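Local structure of signal transduction protein TRAP (4AE5) at residues Lys2-Ser7 and Lys115-Phe120; Phe27-Ser32 and Val36-Thr41. The protein probably acts as a phosphorylation-dependent signal transducer that activates the agr system and RNAIII synthesis, raising toxin expression and biofilm formation in Staphylococcus aureus. One frame throughout, in Å; residues are numbered along the deposited sequence.

Contact 1 (Lys2-Ser7 and Lys115-Phe120); sequences KKLYTS and KIYFGF. With FMT (formic acid), chain E.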
# COMPACT_ATOMS: atom_id res chain seq x y z
N LYS A 2 2.39 1.65 -15.13
CA LYS A 2 2.49 0.60 -14.10
C LYS A 2 1.36 0.82 -13.10
O LYS A 2 1.19 1.95 -12.60
CB LYS A 2 3.86 0.67 -13.38
CG LYS A 2 3.97 -0.31 -12.21
CD LYS A 2 5.35 -0.23 -11.54
CE LYS A 2 6.50 -0.12 -12.55
NZ LYS A 2 7.77 -0.17 -11.74
N LYS A 3 0.66 -0.26 -12.77
CA LYS A 3 -0.50 -0.24 -11.87
C LYS A 3 -0.43 -1.32 -10.80
O LYS A 3 0.21 -2.38 -11.00
CB LYS A 3 -1.82 -0.46 -12.66
CG LYS A 3 -2.12 0.67 -13.67
CD LYS A 3 -3.37 0.40 -14.50
CE LYS A 3 -3.94 1.69 -15.06
NZ LYS A 3 -3.35 2.08 -16.36
N LEU A 4 -1.13 -1.08 -9.71
CA LEU A 4 -1.24 -2.10 -8.69
C LEU A 4 -2.70 -2.52 -8.55
O LEU A 4 -3.58 -1.65 -8.42
CB LEU A 4 -0.67 -1.60 -7.36
CG LEU A 4 -0.43 -2.64 -6.27
CD1 LEU A 4 0.79 -2.22 -5.44
CD2 LEU A 4 -1.69 -2.75 -5.41
N TYR A 5 -2.91 -3.85 -8.53
CA TYR A 5 -4.22 -4.47 -8.43
C TYR A 5 -4.32 -5.20 -7.08
O TYR A 5 -3.45 -6.03 -6.81
CB TYR A 5 -4.34 -5.46 -9.56
CG TYR A 5 -4.18 -4.81 -10.95
CD1 TYR A 5 -2.91 -4.63 -11.52
CD2 TYR A 5 -5.29 -4.37 -11.66
CE1 TYR A 5 -2.76 -4.05 -12.77
CE2 TYR A 5 -5.16 -3.79 -12.94
CZ TYR A 5 -3.90 -3.65 -13.48
OH TYR A 5 -3.75 -3.04 -14.70
N THR A 6 -5.36 -4.92 -6.28
CA THR A 6 -5.52 -5.54 -4.94
C THR A 6 -6.88 -6.25 -4.95
O THR A 6 -7.86 -5.66 -5.42
CB THR A 6 -5.46 -4.52 -3.82
OG1 THR A 6 -4.22 -3.77 -3.95
CG2 THR A 6 -5.45 -5.24 -2.44
N SER A 7 -6.91 -7.51 -4.50
CA SER A 7 -8.14 -8.29 -4.30
C SER A 7 -8.21 -8.81 -2.86
O SER A 7 -7.19 -9.02 -2.23
CB SER A 7 -8.21 -9.49 -5.27
OG SER A 7 -8.47 -9.09 -6.61
N LYS A 115 -3.82 5.65 -1.61
CA LYS A 115 -3.28 4.56 -0.80
C LYS A 115 -1.78 4.66 -0.73
O LYS A 115 -1.10 5.07 -1.72
CB LYS A 115 -3.82 3.18 -1.25
CG LYS A 115 -3.45 2.02 -0.28
CD LYS A 115 -4.40 0.81 -0.46
CE LYS A 115 -4.13 0.11 -1.76
NZ LYS A 115 -4.98 -1.14 -1.84
N ILE A 116 -1.24 4.30 0.43
CA ILE A 116 0.22 4.18 0.59
C ILE A 116 0.47 2.73 1.10
O ILE A 116 -0.25 2.29 2.00
CB ILE A 116 0.80 5.18 1.60
CG1 ILE A 116 0.86 6.58 0.92
CG2 ILE A 116 2.23 4.70 2.08
CD1 ILE A 116 1.05 7.69 1.96
N TYR A 117 1.43 2.03 0.51
CA TYR A 117 2.03 0.85 1.16
C TYR A 117 3.38 1.21 1.76
O TYR A 117 4.25 1.69 1.03
CB TYR A 117 2.25 -0.35 0.18
CG TYR A 117 1.01 -1.16 -0.31
CD1 TYR A 117 -0.27 -1.00 0.28
CD2 TYR A 117 1.11 -2.10 -1.34
CE1 TYR A 117 -1.38 -1.74 -0.17
CE2 TYR A 117 -0.02 -2.86 -1.77
CZ TYR A 117 -1.24 -2.67 -1.18
OH TYR A 117 -2.38 -3.37 -1.58
N PHE A 118 3.59 0.87 3.05
CA PHE A 118 4.88 0.86 3.70
C PHE A 118 5.21 -0.59 3.97
O PHE A 118 4.43 -1.33 4.61
CB PHE A 118 4.92 1.70 4.99
CG PHE A 118 5.12 3.18 4.77
CD1 PHE A 118 6.33 3.69 4.22
CD2 PHE A 118 4.09 4.09 5.11
CE1 PHE A 118 6.52 5.09 4.10
CE2 PHE A 118 4.29 5.48 4.99
CZ PHE A 118 5.49 5.96 4.40
N GLY A 119 6.32 -1.03 3.39
CA GLY A 119 6.88 -2.36 3.68
C GLY A 119 8.03 -2.28 4.67
O GLY A 119 9.02 -1.54 4.49
N PHE A 120 7.94 -3.08 5.72
CA PHE A 120 9.05 -3.09 6.71
C PHE A 120 9.41 -4.52 7.09
O PHE A 120 8.64 -5.46 6.80
CB PHE A 120 8.62 -2.30 7.97
CG PHE A 120 8.89 -0.83 7.93
CD1 PHE A 120 8.06 0.01 7.16
CD2 PHE A 120 9.94 -0.28 8.62
CE1 PHE A 120 8.27 1.35 7.14
CE2 PHE A 120 10.18 1.08 8.58
CZ PHE A 120 9.37 1.90 7.82
C FMT E . -4.70 -3.30 1.41
O1 FMT E . -4.44 -2.81 0.29
O2 FMT E . -5.99 -3.31 1.82
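Strands 3-7 and 115-120, which reach each other through Leu4, Thr6, Lys115 and Tyr117, lie nearly at right angles, with 86° between their directions. Their axes come no closer than 11.4 Å, so no backbone bonds join them. They belong to different parts of a closed antiparallel beta-barrel, and the contact bridges its interior through side chains alone. Strand 3-7 instead bonds along its backbone to strands 35-41 and 51-59.

Tyr117 reaches in from strand 115-120. Its CG stands beside the backbone N (chi1 -73°), and the ring extends across the barrel toward Thr6. There the Thr6 hydroxyl OG1 donates a hydrogen bond of 3.0 Å to Tyr117 OH. The two side chains come from opposite directions. Leu4 comes in obliquely against the same ring, with CD1 3.8 Å from Tyr117 CE2. Beyond the two segments, Phe38 also meets the Tyr117 ring.

Lys115 is bent at chi3 (71°), and its NZ comes round to the polar end of Tyr117. A formic acid molecule, probably from the crystallisation liquor, lies there. Tyr8 OH and Arg160 NH1 hydrogen-bond to it as well. The polar groups gathered here, Lys115 and Arg160 among them, may mark a pocket suited to an anion. O1 of the formic acid sits at the edge of the Tyr117 ring, in its plane. It accepts two hydrogen bonds from this contact, one from Lys115 NZ at 2.8 Å and one from Tyr117 OH, also at 2.8 Å.

Contact 2 (Phe27-Ser32 and Val36-Thr41); sequences FQFSAS and VIFEET
Phe27, Phe29, Val36 and Phe38 pair across an antiparallel beta-hairpin, strands 27-30 and 35-41 of the barrel. Two hydrogen-bonded pairs, Phe27 with Phe38 and Phe29 with Val36, flank the non-hydrogen-bonded pair Gln28 with Ile37. Four backbone bonds hold the strands together. Phe29 N to Val36 O is 2.8 Å long and nearly straight, at 165°.

The tight part is the aromatic cluster of Phe27, Phe29 and Phe38. The Phe38 CG sits between its own backbone N and carbonyl carbon (chi1 61°), which carries the ring over toward strand 27-30. Phe27 CB then lies over one face of that ring, 4.1 Å from its centroid, in a CH-pi contact. The Phe29 ring is nearly parallel to the Phe38 ring, with planes at 13°. The two are slid apart and barely overlap, and they touch between Phe29 CE1 and Phe38 CE2 at 3.4 Å. Phe62 meets the Phe38 ring edge-to-face.

Packing is thinner toward the turn. Ala31 meets Val36 by a single methyl contact, CB to CG2 at 4.1 Å, and Ser32 beyond it is exposed. Ala31 itself is partly exposed. On the other face of the sheet, Gln28 and Ile37 lie against helix 11-20. The extended Gln28 chain carries its amide NE2 to Ser35 OG and Tyr11 O, which both accept hydrogen bonds. Nearer the backbone, Gln28 CB lies 4.0 Å from Ile37 CG1.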
# COMPACT_ATOMS: atom_id res chain seq x y z
N PHE A 27 1.50 -11.35 -4.49
CA PHE A 27 1.94 -11.31 -3.07
C PHE A 27 0.69 -11.41 -2.17
O PHE A 27 -0.22 -10.57 -2.21
CB PHE A 27 2.74 -10.02 -2.83
CG PHE A 27 4.01 -9.96 -3.68
CD1 PHE A 27 5.17 -10.62 -3.27
CD2 PHE A 27 4.02 -9.32 -4.91
CE1 PHE A 27 6.35 -10.59 -4.04
CE2 PHE A 27 5.19 -9.29 -5.71
CZ PHE A 27 6.35 -9.92 -5.26
N GLN A 28 0.62 -12.46 -1.39
CA GLN A 28 -0.60 -12.70 -0.58
C GLN A 28 -0.28 -12.54 0.91
O GLN A 28 0.82 -12.96 1.35
CB GLN A 28 -1.13 -14.14 -0.83
CG GLN A 28 -2.38 -14.38 0.01
CD GLN A 28 -3.04 -15.74 -0.20
OE1 GLN A 28 -2.43 -16.69 -0.74
NE2 GLN A 28 -4.28 -15.86 0.32
N PHE A 29 -1.19 -11.88 1.67
CA PHE A 29 -0.98 -11.66 3.10
C PHE A 29 -2.24 -11.78 3.91
O PHE A 29 -3.33 -11.71 3.35
CB PHE A 29 -0.45 -10.24 3.38
CG PHE A 29 0.78 -9.91 2.59
CD1 PHE A 29 0.68 -9.46 1.26
CD2 PHE A 29 2.03 -10.03 3.17
CE1 PHE A 29 1.82 -9.20 0.50
CE2 PHE A 29 3.18 -9.73 2.42
CZ PHE A 29 3.08 -9.35 1.07
N SER A 30 -2.05 -11.95 5.23
CA SER A 30 -3.16 -12.06 6.21
C SER A 30 -3.39 -10.71 6.91
O SER A 30 -2.41 -10.12 7.43
CB SER A 30 -2.90 -13.19 7.23
OG SER A 30 -4.10 -13.36 7.97
N ALA A 31 -4.62 -10.18 6.83
CA ALA A 31 -5.00 -8.93 7.51
C ALA A 31 -5.94 -9.38 8.61
O ALA A 31 -6.34 -10.56 8.63
CB ALA A 31 -5.69 -7.90 6.55
N SER A 32 -6.30 -8.49 9.52
CA SER A 32 -7.11 -8.95 10.67
C SER A 32 -8.53 -9.15 10.27
O SER A 32 -9.28 -9.89 10.95
CB SER A 32 -7.02 -7.93 11.82
OG SER A 32 -7.46 -6.67 11.38
N VAL A 36 -5.56 -10.80 1.74
CA VAL A 36 -5.34 -9.78 0.73
C VAL A 36 -4.31 -10.33 -0.31
O VAL A 36 -3.31 -10.97 0.07
CB VAL A 36 -4.71 -8.51 1.44
CG1 VAL A 36 -4.33 -7.45 0.43
CG2 VAL A 36 -5.66 -7.93 2.45
N ILE A 37 -4.54 -10.08 -1.61
CA ILE A 37 -3.52 -10.39 -2.60
C ILE A 37 -3.30 -9.18 -3.58
O ILE A 37 -4.28 -8.46 -3.93
CB ILE A 37 -3.84 -11.73 -3.31
CG1 ILE A 37 -2.60 -12.32 -4.03
CG2 ILE A 37 -4.97 -11.54 -4.33
CD1 ILE A 37 -2.79 -13.76 -4.43
N PHE A 38 -2.05 -8.99 -4.04
CA PHE A 38 -1.79 -7.91 -5.07
C PHE A 38 -0.68 -8.27 -6.06
O PHE A 38 0.15 -9.16 -5.76
CB PHE A 38 -1.54 -6.53 -4.41
CG PHE A 38 -0.33 -6.47 -3.49
CD1 PHE A 38 0.96 -6.24 -4.01
CD2 PHE A 38 -0.46 -6.61 -2.09
CE1 PHE A 38 2.10 -6.21 -3.15
CE2 PHE A 38 0.65 -6.56 -1.24
CZ PHE A 38 1.93 -6.36 -1.75
N GLU A 39 -0.69 -7.59 -7.21
CA GLU A 39 0.39 -7.68 -8.17
C GLU A 39 0.57 -6.31 -8.73
O GLU A 39 -0.37 -5.56 -8.82
CB GLU A 39 0.13 -8.70 -9.32
CG GLU A 39 -1.14 -8.46 -10.11
CD GLU A 39 -1.28 -9.43 -11.30
OE1 GLU A 39 -0.30 -10.03 -11.74
OE2 GLU A 39 -2.38 -9.62 -11.76
N GLU A 40 1.78 -6.01 -9.14
CA GLU A 40 2.10 -4.73 -9.73
C GLU A 40 2.64 -5.01 -11.14
O GLU A 40 3.66 -5.72 -11.30
CB GLU A 40 3.22 -4.14 -8.88
CG GLU A 40 3.78 -2.80 -9.34
CD GLU A 40 4.65 -2.24 -8.19
OE1 GLU A 40 5.81 -2.67 -7.95
OE2 GLU A 40 4.11 -1.44 -7.48
N THR A 41 2.07 -4.37 -12.16
CA THR A 41 2.52 -4.69 -13.51
C THR A 41 2.06 -3.60 -14.45
O THR A 41 1.01 -2.97 -14.20
CB THR A 41 1.93 -6.06 -13.99
OG1 THR A 41 2.32 -6.35 -15.33
CG2 THR A 41 0.42 -6.06 -13.94

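Overall arrangement
The centres of contacts 1 and 2 are about 8 Å apart in the same antiparallel barrel. Strands 3-9 and 35-41 are neighbours in its sheet, and backbone bonds join them: Ser7 N lies 2.8 Å from Ile37 O. Along the chain, the hairpin of contact 2 is nested inside the long loop closed by contact 1. Contact 2 therefore joins strands close in sequence, while contact 1 spans the interior between segments 108 residues apart at their closest ends. Phe38 of contact 2 meets Tyr117 of contact 1. The side chain of Val36 is about 4 Å from the bound formic acid, so the hairpin probably lines part of this polar region.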